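RabGDI protein (Plasmodium falciparum 3D7, PDB 3P1W) probably acts as a Rab GDP-dissociation inhibitor, holding Rab GTPases of the malaria parasite in their GDP-bound form during vesicle transport. Local coordinates at residues K223-A226 with Y227-L230; Y253-G256 with G257-E260. All coordinates share one frame; numbering follows the deposited sequence.

Contact 1. Residues K223-A226 with Y227-L230; sequences KQPA and YLTL
The first turn of helix 226-243, entered from an extended loop through P225, brings residues Q224-A226 against Y227-L230. A226 O accepts two backbone hydrogen bonds. The i+4 bond from L230 N is 3.0 Å long, nearly straight at 170° and in the carbonyl plane, whereas the i+3 bond from T229 N (2.9 Å) is clearly bent and comes from above that plane. P225, just ahead of the helix, is flanked by side chains of the first helical turn: its CB rests 3.8 Å from CE2 of Y227, reached obliquely to the ring, and its CD lies alongside L228 CD1, the two side chains pointing the same way. CG of Y227 sits between its own backbone N and carbonyl carbon (chi1 77°), which turns the ring back toward the proline. One face of this ring takes L228 CG, offset toward the rim and 3.8 Å above the plane, and the ring also meets that of Y188. On the buried side, A226 CB approaches L230 CD1 at 4.1 Å, and both side chains pack on M192 of helix 192-198. Q224 pairs through the backbone with M192, and A226 with L190, tying the incoming loop to the same region. T229 OG1, hydrogen-bonded to Y216 OH, faces back toward the loop because it stands beside its backbone N (chi1 -61°). A water bridges the loop and the helix, 2.7 Å from T229 OG1 and 2.9 Å from P225 O.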
# COMPACT_ATOMS: atom_id res chain seq x y z
N LYS A 223 -5.62 -14.17 -18.38
CA LYS A 223 -6.72 -14.33 -19.34
C LYS A 223 -7.21 -13.01 -19.92
O LYS A 223 -7.99 -13.00 -20.85
CB LYS A 223 -7.88 -15.05 -18.65
CG LYS A 223 -7.50 -16.46 -18.19
CD LYS A 223 -8.63 -17.15 -17.41
CE LYS A 223 -8.64 -18.66 -17.70
NZ LYS A 223 -9.67 -19.40 -16.91
N GLN A 224 -6.75 -11.89 -19.36
CA GLN A 224 -7.12 -10.56 -19.84
C GLN A 224 -6.19 -10.09 -20.97
O GLN A 224 -5.09 -10.63 -21.13
CB GLN A 224 -7.03 -9.55 -18.68
CG GLN A 224 -7.98 -9.83 -17.53
CD GLN A 224 -7.93 -8.75 -16.46
OE1 GLN A 224 -6.87 -8.42 -15.93
NE2 GLN A 224 -9.10 -8.20 -16.12
N PRO A 225 -6.63 -9.09 -21.76
CA PRO A 225 -5.78 -8.55 -22.83
C PRO A 225 -4.39 -8.08 -22.37
O PRO A 225 -4.26 -7.50 -21.29
CB PRO A 225 -6.60 -7.37 -23.36
CG PRO A 225 -8.03 -7.77 -23.10
CD PRO A 225 -7.97 -8.48 -21.77
N ALA A 226 -3.38 -8.32 -23.21
CA ALA A 226 -1.97 -8.15 -22.85
C ALA A 226 -1.57 -6.71 -22.49
O ALA A 226 -0.80 -6.50 -21.56
CB ALA A 226 -1.06 -8.68 -23.96
N TYR A 227 -2.11 -5.72 -23.22
CA TYR A 227 -1.69 -4.31 -23.05
C TYR A 227 -1.75 -3.82 -21.59
O TYR A 227 -0.90 -3.03 -21.17
CB TYR A 227 -2.50 -3.36 -23.95
CG TYR A 227 -3.91 -3.03 -23.48
CD1 TYR A 227 -4.19 -1.82 -22.87
CD2 TYR A 227 -4.97 -3.92 -23.69
CE1 TYR A 227 -5.49 -1.50 -22.46
CE2 TYR A 227 -6.26 -3.61 -23.29
CZ TYR A 227 -6.52 -2.41 -22.67
OH TYR A 227 -7.80 -2.11 -22.27
N LEU A 228 -2.75 -4.27 -20.85
CA LEU A 228 -2.92 -3.90 -19.45
C LEU A 228 -1.68 -4.27 -18.65
O LEU A 228 -1.19 -3.49 -17.82
CB LEU A 228 -4.15 -4.61 -18.87
CG LEU A 228 -5.51 -4.24 -19.45
CD1 LEU A 228 -6.49 -5.44 -19.32
CD2 LEU A 228 -6.06 -2.97 -18.80
N THR A 229 -1.14 -5.45 -18.92
CA THR A 229 -0.02 -5.98 -18.16
C THR A 229 1.30 -5.43 -18.69
O THR A 229 2.20 -5.08 -17.92
CB THR A 229 -0.04 -7.51 -18.17
OG1 THR A 229 -1.26 -7.97 -17.56
CG2 THR A 229 1.16 -8.06 -17.41
N LEU A 230 1.41 -5.30 -20.01
CA LEU A 230 2.60 -4.73 -20.59
C LEU A 230 2.83 -3.32 -20.06
O LEU A 230 3.97 -2.95 -19.76
CB LEU A 230 2.51 -4.74 -22.13
CG LEU A 230 2.59 -6.13 -22.77
CD1 LEU A 230 2.14 -6.08 -24.25
CD2 LEU A 230 4.01 -6.70 -22.68
O HOH W 1 -3.30 -8.95 -18.96

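Contact 2. Residues Y253-G256 with G257-E260; sequences YGLG and GIPE
Backbone hydrogen bonds join G254 and L255 to the start of helix 257-268. A type I beta turn runs from G254 to G257, and its closing bond, G257 N to G254 O, is straight but weak at 3.4 Å. One residue on, I258 N donates to L255 O over 3.2 Å; it stands well above the carbonyl plane, at a C=O...N angle of only 108°, so the bond misses the lone-pair directions. G254 has backbone angles at which a CB would be pressed against the carbonyl O of Y253, and glycine avoids that strain. Its neighbour L255 gives its N-H to D90 OD2, which ties the turn to strand 89-90. Apolar contact across the turn rests on L255 and I258, whose side chains run side by side in the same direction and meet through L255 CD2 and I258 CD1 at 3.7 Å. Both also pack on L30 of helix 30-41. Carbon-to-oxygen contacts line the junction of turn and helix. P259, which has no N-H to offer, sets its CD 3.3 Å from L255 O and 3.6 Å from G256 O. CG of E260 comes 3.3 Å from G256 O, placed there by a first torsion that leaves it beside its own backbone N, and a bend at chi2 (-77°) turns the carboxylate aside. The whole is a glycine-rich beta turn leading directly into a helix, with proline in the first helical turn.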
# COMPACT_ATOMS: atom_id res chain seq x y z
N TYR A 253 10.75 9.54 7.97
CA TYR A 253 9.88 9.53 9.15
C TYR A 253 8.56 8.78 8.91
O TYR A 253 7.72 8.70 9.81
CB TYR A 253 9.58 10.94 9.69
CG TYR A 253 10.80 11.79 9.85
CD1 TYR A 253 11.88 11.36 10.60
CD2 TYR A 253 10.88 13.04 9.23
CE1 TYR A 253 13.02 12.14 10.74
CE2 TYR A 253 12.01 13.83 9.37
CZ TYR A 253 13.07 13.38 10.12
OH TYR A 253 14.20 14.16 10.26
N GLY A 254 8.39 8.25 7.70
CA GLY A 254 7.25 7.39 7.40
C GLY A 254 6.00 8.11 6.95
O GLY A 254 5.99 9.34 6.74
N LEU A 255 4.93 7.34 6.80
CA LEU A 255 3.70 7.84 6.21
C LEU A 255 2.91 8.83 7.12
O LEU A 255 1.83 9.26 6.74
CB LEU A 255 2.79 6.68 5.78
CG LEU A 255 3.31 5.78 4.65
CD1 LEU A 255 2.40 4.58 4.46
CD2 LEU A 255 3.49 6.56 3.32
N GLY A 256 3.48 9.20 8.27
CA GLY A 256 2.86 10.14 9.21
C GLY A 256 3.05 11.58 8.80
O GLY A 256 2.33 12.47 9.25
N GLY A 257 4.03 11.83 7.94
CA GLY A 257 4.14 13.13 7.33
C GLY A 257 2.96 13.41 6.43
O GLY A 257 2.73 14.56 6.07
N ILE A 258 2.19 12.38 6.06
CA ILE A 258 1.16 12.61 5.06
C ILE A 258 -0.05 13.33 5.68
O ILE A 258 -0.42 14.40 5.20
CB ILE A 258 0.83 11.38 4.24
CG1 ILE A 258 2.05 11.02 3.36
CG2 ILE A 258 -0.39 11.64 3.36
CD1 ILE A 258 1.90 9.76 2.52
N PRO A 259 -0.64 12.78 6.76
CA PRO A 259 -1.76 13.53 7.35
C PRO A 259 -1.37 14.95 7.81
O PRO A 259 -2.14 15.89 7.60
CB PRO A 259 -2.18 12.66 8.54
CG PRO A 259 -1.84 11.25 8.08
CD PRO A 259 -0.52 11.43 7.36
N GLU A 260 -0.18 15.09 8.38
CA GLU A 260 0.40 16.40 8.76
C GLU A 260 0.50 17.34 7.56
O GLU A 260 0.07 18.50 7.62
CB GLU A 260 1.82 16.19 9.33
CG GLU A 260 1.90 15.42 10.65
CD GLU A 260 1.49 16.24 11.87
OE1 GLU A 260 1.24 17.47 11.74
OE2 GLU A 260 1.43 15.64 12.98

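Following the chain from the N terminus, 223-230 comes first, where the loop after helix 203-213 turns into helix 226-243. That helix then leads to strand 248-251 of a large mixed sheet, and residues 253-260 carry the chain from this strand into helix 257-268. The contacts are in series: contact 1 closes before contact 2 opens, and neither nests in nor crosses the other, since each is one contiguous stretch of eight residues, a loop and the helix start that follows it. Contact 1 seats its helix start on helix 192-198; contact 2 joins the sheet to helix 30-41. They lie on opposite sides of the chain's centre, their own centres 35 Å apart.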